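PDB 3FJ1: putative phosphosugar isomerase from Silicibacter pomeroyi DSS-3, which is of unknown function but, with two SIS domains, probably binds phosphorylated sugars and may act as an aminotransferase or isomerase. Local coordinates for residues L24-Q29 against D141-P146; G145-L148 against K154-V157. One frame throughout, in Å; residues are numbered along the deposited sequence.

Contact 1: residues L24-Q29 against D141-P146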
ATOM      1  N   LEU A  24     -24.963 -13.112  -7.626  1.00 10.83           N
ATOM      2  CA  LEU A  24     -25.938 -13.258  -6.541  1.00 12.01           C
ATOM      3  C   LEU A  24     -26.760 -14.545  -6.699  1.00 13.25           C
ATOM      4  O   LEU A  24     -26.952 -15.284  -5.728  1.00 13.94           O
ATOM      5  CB  LEU A  24     -26.842 -12.033  -6.454  1.00 12.28           C
ATOM      6  CG  LEU A  24     -26.243 -10.719  -5.946  1.00 12.12           C
ATOM      7  CD1 LEU A  24     -27.098  -9.501  -6.295  1.00 12.63           C
ATOM      8  CD2 LEU A  24     -25.970 -10.777  -4.410  1.00 12.53           C
ATOM      9  N   ASP A  25     -27.215 -14.820  -7.921  1.00 13.87           N
ATOM     10  CA  ASP A  25     -28.001 -16.011  -8.213  1.00 15.37           C
ATOM     11  C   ASP A  25     -27.148 -17.293  -8.218  1.00 15.68           C
ATOM     12  O   ASP A  25     -27.390 -18.188  -7.426  1.00 17.38           O
ATOM     13  CB  ASP A  25     -28.742 -15.844  -9.555  1.00 15.63           C
ATOM     14  CG  ASP A  25     -29.781 -14.740  -9.517  1.00 16.48           C
ATOM     15  OD1 ASP A  25     -30.141 -14.272  -8.401  1.00 17.37           O
ATOM     16  OD2 ASP A  25     -30.226 -14.321 -10.605  1.00 16.86           O
ATOM     17  N   HIS A  26     -26.139 -17.366  -9.079  1.00 16.15           N
ATOM     18  CA  HIS A  26     -25.318 -18.570  -9.236  1.00 16.49           C
ATOM     19  C   HIS A  26     -24.241 -18.813  -8.204  1.00 16.43           C
ATOM     20  O   HIS A  26     -23.792 -19.949  -8.070  1.00 16.26           O
ATOM     21  CB  HIS A  26     -24.658 -18.584 -10.618  1.00 17.76           C
ATOM     22  CG  HIS A  26     -25.645 -18.557 -11.734  1.00 18.60           C
ATOM     23  ND1 HIS A  26     -26.203 -19.702 -12.267  1.00 19.60           N
ATOM     24  CD2 HIS A  26     -26.235 -17.516 -12.368  1.00 19.18           C
ATOM     25  CE1 HIS A  26     -27.067 -19.363 -13.210  1.00 19.62           C
ATOM     26  NE2 HIS A  26     -27.104 -18.042 -13.288  1.00 18.94           N
ATOM     27  N   GLY A  27     -23.799 -17.769  -7.497  1.00 15.47           N
ATOM     28  CA  GLY A  27     -22.735 -17.908  -6.492  1.00 15.39           C
ATOM     29  C   GLY A  27     -23.226 -18.041  -5.066  1.00 15.29           C
ATOM     30  O   GLY A  27     -22.429 -18.348  -4.172  1.00 16.99           O
ATOM     31  N   ALA A  28     -24.513 -17.813  -4.837  1.00 14.60           N
ATOM     32  CA  ALA A  28     -25.085 -17.852  -3.497  1.00 15.01           C
ATOM     33  C   ALA A  28     -24.775 -19.145  -2.742  1.00 15.23           C
ATOM     34  O   ALA A  28     -24.423 -19.106  -1.555  1.00 14.56           O
ATOM     35  CB  ALA A  28     -26.597 -17.619  -3.556  1.00 15.35           C
ATOM     36  N   GLN A  29     -24.887 -20.286  -3.424  1.00 15.69           N
ATOM     37  CA  GLN A  29     -24.673 -21.585  -2.770  1.00 16.85           C
ATOM     38  C   GLN A  29     -23.229 -21.814  -2.310  1.00 16.00           C
ATOM     39  O   GLN A  29     -22.975 -22.205  -1.158  1.00 15.55           O
ATOM     40  CB  GLN A  29     -25.136 -22.725  -3.705  1.00 17.54           C
ATOM     41  CG  GLN A  29     -25.108 -24.110  -3.013  1.00 18.78           C
ATOM     42  CD  GLN A  29     -25.713 -25.229  -3.856  1.00 19.18           C
ATOM     43  OE1 GLN A  29     -25.180 -25.604  -4.907  1.00 20.96           O
ATOM     44  NE2 GLN A  29     -26.814 -25.789  -3.373  1.00 20.16           N
ATOM     45  N   ASP A 141     -16.329 -18.615  -7.639  1.00 13.76           N
ATOM     46  CA  ASP A 141     -16.393 -18.059  -8.986  1.00 13.54           C
ATOM     47  C   ASP A 141     -17.132 -16.696  -8.911  1.00 12.83           C
ATOM     48  O   ASP A 141     -18.292 -16.618  -8.465  1.00 12.89           O
ATOM     49  CB  ASP A 141     -17.147 -19.038  -9.874  1.00 14.47           C
ATOM     50  CG  ASP A 141     -17.163 -18.659 -11.347  1.00 14.78           C
ATOM     51  OD1 ASP A 141     -16.983 -17.483 -11.740  1.00 13.52           O
ATOM     52  OD2 ASP A 141     -17.425 -19.599 -12.138  1.00 16.01           O
ATOM     53  N   ILE A 142     -16.455 -15.641  -9.337  1.00 11.84           N
ATOM     54  CA  ILE A 142     -17.024 -14.275  -9.306  1.00 11.31           C
ATOM     55  C   ILE A 142     -18.055 -13.952 -10.404  1.00 11.16           C
ATOM     56  O   ILE A 142     -18.739 -12.910 -10.341  1.00 11.23           O
ATOM     57  CB  ILE A 142     -15.902 -13.194  -9.254  1.00 11.14           C
ATOM     58  CG1 ILE A 142     -15.151 -13.064 -10.601  1.00 11.21           C
ATOM     59  CG2 ILE A 142     -14.951 -13.509  -8.028  1.00 10.81           C
ATOM     60  CD1 ILE A 142     -14.091 -11.940 -10.641  1.00 10.30           C
ATOM     61  N   HIS A 143     -18.201 -14.834 -11.381  1.00 11.91           N
ATOM     62  CA  HIS A 143     -19.195 -14.642 -12.435  1.00 12.81           C
ATOM     63  C   HIS A 143     -19.133 -13.282 -13.151  1.00 12.62           C
ATOM     64  O   HIS A 143     -20.154 -12.667 -13.429  1.00 13.22           O
ATOM     65  CB  HIS A 143     -20.614 -14.909 -11.866  1.00 13.54           C
ATOM     66  CG  HIS A 143     -20.841 -16.324 -11.434  1.00 14.32           C
ATOM     67  ND1 HIS A 143     -20.483 -16.799 -10.191  1.00 15.31           N
ATOM     68  CD2 HIS A 143     -21.376 -17.377 -12.093  1.00 15.17           C
ATOM     69  CE1 HIS A 143     -20.795 -18.078 -10.099  1.00 14.92           C
ATOM     70  NE2 HIS A 143     -21.339 -18.448 -11.242  1.00 15.63           N
ATOM     71  N   ALA A 144     -17.918 -12.826 -13.443  1.00 13.42           N
ATOM     72  CA  ALA A 144     -17.692 -11.575 -14.147  1.00 13.78           C
ATOM     73  C   ALA A 144     -17.900 -11.808 -15.638  1.00 14.50           C
ATOM     74  O   ALA A 144     -18.245 -10.880 -16.361  1.00 15.44           O
ATOM     75  CB  ALA A 144     -16.269 -11.093 -13.918  1.00 13.52           C
ATOM     76  N   GLY A 145     -17.702 -13.052 -16.077  1.00 15.05           N
ATOM     77  CA  GLY A 145     -17.756 -13.387 -17.514  1.00 15.82           C
ATOM     78  C   GLY A 145     -16.494 -12.888 -18.200  1.00 16.29           C
ATOM     79  O   GLY A 145     -15.579 -12.402 -17.558  1.00 17.17           O
ATOM     80  N   PRO A 146     -16.413 -13.039 -19.523  1.00 18.29           N
ATOM     81  CA  PRO A 146     -15.207 -12.572 -20.211  1.00 18.91           C
ATOM     82  C   PRO A 146     -15.052 -11.046 -20.160  1.00 18.71           C
ATOM     83  O   PRO A 146     -16.029 -10.314 -20.331  1.00 18.92           O
ATOM     84  CB  PRO A 146     -15.405 -13.065 -21.671  1.00 19.11           C
ATOM     85  CG  PRO A 146     -16.873 -13.294 -21.826  1.00 19.01           C
ATOM     86  CD  PRO A 146     -17.400 -13.643 -20.431  1.00 18.90           C
TER
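H26 and H143 meet side by side where helix 8-41 passes the loop that leaves strand 138-141, an outermost strand of the five-stranded parallel sheet in the first SIS domain. The pair is a good example of two aromatic rings that are neighbours without stacking. Their planes lie only 25° apart, yet the rings are slid so far along each other that the centroids stand 5.8 Å apart and the overlap is slight. What touches is the stem of one residue and the end of the other: H26 CB comes obliquely to the H143 ring, 3.4 Å from H143 NE2, while the H26 imidazole leads off past it. From the next residue of the helix, G27 N lies 4.0 Å from H143 CE1, so the ring rests against the helix backbone there.

The next shell explains how H143 is held. With CG beside its backbone N (chi1 -65°), the ring turns back over D141, whose CG lies 3.9 Å above one face, displaced toward the rim. H143 ND1 makes a weak hydrogen bond to D141 O. An alanine in place of H143 would probably leave H26 CB and G27 facing a gap and deprive D141 O of this weak donor.

Farther out, the loop is fixed to the sheet and to the following helix. I142 pairs through its backbone with T125 and packs on T158, S159 and A162 of helix 153-171, while A144 N bonds to N126 OD1. The bend itself is an Asx turn: H143 N donates to D141 OD1 at 2.9 Å, nearly straight at 161°, arriving from above the carboxylate plane.

Contact 2: residues G145-L148 against K154-V157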
ATOM      1  N   GLY A 145     -17.702 -13.052 -16.077  1.00 15.05           N
ATOM      2  CA  GLY A 145     -17.756 -13.387 -17.514  1.00 15.82           C
ATOM      3  C   GLY A 145     -16.494 -12.888 -18.200  1.00 16.29           C
ATOM      4  O   GLY A 145     -15.579 -12.402 -17.558  1.00 17.17           O
ATOM      5  N   PRO A 146     -16.413 -13.039 -19.523  1.00 18.29           N
ATOM      6  CA  PRO A 146     -15.207 -12.572 -20.211  1.00 18.91           C
ATOM      7  C   PRO A 146     -15.052 -11.046 -20.160  1.00 18.71           C
ATOM      8  O   PRO A 146     -16.029 -10.314 -20.331  1.00 18.92           O
ATOM      9  CB  PRO A 146     -15.405 -13.065 -21.671  1.00 19.11           C
ATOM     10  CG  PRO A 146     -16.873 -13.294 -21.826  1.00 19.01           C
ATOM     11  CD  PRO A 146     -17.400 -13.643 -20.431  1.00 18.90           C
ATOM     12  N   GLU A 147     -13.848 -10.583 -19.870  1.00 20.46           N
ATOM     13  CA  GLU A 147     -13.576  -9.155 -19.878  1.00 21.12           C
ATOM     14  C   GLU A 147     -12.913  -8.934 -21.213  1.00 20.41           C
ATOM     15  O   GLU A 147     -12.104  -9.742 -21.623  1.00 20.89           O
ATOM     16  CB  GLU A 147     -12.556  -8.728 -18.812  1.00 22.93           C
ATOM     17  CG  GLU A 147     -12.712  -9.241 -17.366  1.00 24.12           C
ATOM     18  CD  GLU A 147     -13.827  -8.607 -16.520  1.00 24.87           C
ATOM     19  OE1 GLU A 147     -13.890  -7.342 -16.312  1.00 24.01           O
ATOM     20  OE2 GLU A 147     -14.615  -9.450 -15.998  1.00 25.96           O
ATOM     21  N   LEU A 148     -13.267  -7.895 -21.938  1.00 19.73           N
ATOM     22  CA  LEU A 148     -12.440  -7.533 -23.101  1.00 19.34           C
ATOM     23  C   LEU A 148     -11.864  -6.134 -22.946  1.00 18.45           C
ATOM     24  O   LEU A 148     -11.006  -5.734 -23.753  1.00 19.85           O
ATOM     25  CB  LEU A 148     -13.132  -7.736 -24.459  1.00 19.66           C
ATOM     26  CG  LEU A 148     -13.290  -9.213 -24.852  1.00 19.81           C
ATOM     27  CD1 LEU A 148     -13.943  -9.307 -26.248  1.00 19.85           C
ATOM     28  CD2 LEU A 148     -11.942  -9.888 -24.820  1.00 19.18           C
ATOM     29  N   LYS A 154     -15.877  -5.245 -14.576  1.00 10.33           N
ATOM     30  CA  LYS A 154     -16.689  -6.318 -14.043  1.00 11.15           C
ATOM     31  C   LYS A 154     -15.926  -7.123 -12.992  1.00 10.50           C
ATOM     32  O   LYS A 154     -16.477  -7.504 -11.959  1.00 10.90           O
ATOM     33  CB  LYS A 154     -17.141  -7.252 -15.164  1.00 12.07           C
ATOM     34  CG  LYS A 154     -18.111  -6.617 -16.105  1.00 13.60           C
ATOM     35  CD  LYS A 154     -18.709  -7.638 -17.100  1.00 14.28           C
ATOM     36  CE  LYS A 154     -17.687  -8.312 -18.022  1.00 15.07           C
ATOM     37  NZ  LYS A 154     -18.401  -9.319 -18.883  1.00 15.95           N
ATOM     38  N   THR A 155     -14.679  -7.430 -13.312  1.00 10.78           N
ATOM     39  CA  THR A 155     -13.819  -8.176 -12.410  1.00 10.78           C
ATOM     40  C   THR A 155     -13.684  -7.452 -11.072  1.00  9.59           C
ATOM     41  O   THR A 155     -13.799  -8.069 -10.019  1.00  8.22           O
ATOM     42  CB  THR A 155     -12.439  -8.427 -13.048  1.00 12.19           C
ATOM     43  OG1 THR A 155     -12.577  -9.405 -14.092  1.00 14.81           O
ATOM     44  CG2 THR A 155     -11.446  -8.964 -12.015  1.00 12.54           C
ATOM     45  N   PHE A 156     -13.410  -6.144 -11.100  1.00  9.04           N
ATOM     46  CA  PHE A 156     -13.329  -5.403  -9.824  1.00  8.64           C
ATOM     47  C   PHE A 156     -14.638  -5.493  -9.006  1.00  8.79           C
ATOM     48  O   PHE A 156     -14.630  -5.865  -7.828  1.00  8.16           O
ATOM     49  CB  PHE A 156     -12.968  -3.937 -10.049  1.00  9.09           C
ATOM     50  CG  PHE A 156     -12.809  -3.190  -8.763  1.00  9.63           C
ATOM     51  CD1 PHE A 156     -11.601  -3.181  -8.113  1.00  9.60           C
ATOM     52  CD2 PHE A 156     -13.900  -2.613  -8.132  1.00  9.46           C
ATOM     53  CE1 PHE A 156     -11.441  -2.530  -6.909  1.00  9.33           C
ATOM     54  CE2 PHE A 156     -13.753  -1.942  -6.896  1.00  9.53           C
ATOM     55  CZ  PHE A 156     -12.504  -1.922  -6.277  1.00  9.60           C
ATOM     56  N   VAL A 157     -15.750  -5.148  -9.645  1.00  8.92           N
ATOM     57  CA  VAL A 157     -17.053  -5.103  -8.957  1.00  8.91           C
ATOM     58  C   VAL A 157     -17.462  -6.456  -8.430  1.00  8.90           C
ATOM     59  O   VAL A 157     -17.762  -6.573  -7.250  1.00  9.17           O
ATOM     60  CB  VAL A 157     -18.152  -4.441  -9.825  1.00  9.40           C
ATOM     61  CG1 VAL A 157     -19.504  -4.549  -9.142  1.00  9.34           C
ATOM     62  CG2 VAL A 157     -17.796  -2.956 -10.099  1.00  9.43           C
TER
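The carboxylate of E147 is turned to the first turn of helix 153-171, and the N-H of T155 reaches it obliquely from above one face. T155 N donates to E147 OE1 at 3.1 Å and fairly straight (155°). K154 CB lies near the carboxylate plane, at the oxygen edge and slightly to the opposite side from T155 N, 3.4 Å from E147 OE1. The flat group is thus met by a tilted backbone N-H above one face and by a CH2 group at its edge. A bend in the E147 chain at chi2 (-75°) carries its end back to the helix.

The second flat group is the peptide carbonyl of P146. K154 NZ donates to P146 O at 3.0 Å, approaching from above the carbonyl plane. The lysine chain reaches it by folding at chi3 (-62°) after an extended start. The ammonium group is shared further: it forms a salt bridge with E15 of helix 8-41 and a weak hydrogen bond to A144 O, so several loop and helix elements converge on one nitrogen.

Together these bonds close a loop onto the start of the helix that follows it. E147 also packs on Q100, to which T155 OG1 is weakly bonded. In SIS domains of the glucosamine-6-phosphate synthase type, the corresponding loop and helix start border the sugar-phosphate site; by analogy, they probably border the equivalent site here.

In the fold
The two contacts follow one another along a single connection of the first SIS domain, from the end of strand 138-141 to the start of helix 153-171, and they share G145 and P146. Their centres lie about 11 Å apart, on the same side of the chain's centre. Contact 1 sets the early part of the connection against helix 8-41, whereas contact 2 closes its later part onto helix 153-171. I142 CD1, packed 3.9 Å from T155 O, joins them directly. Helix 8-41 flanks both the beginning of the connection and the helix start that receives it, so the loop is tied to two helices next to what is probably the sugar-phosphate site of this domain.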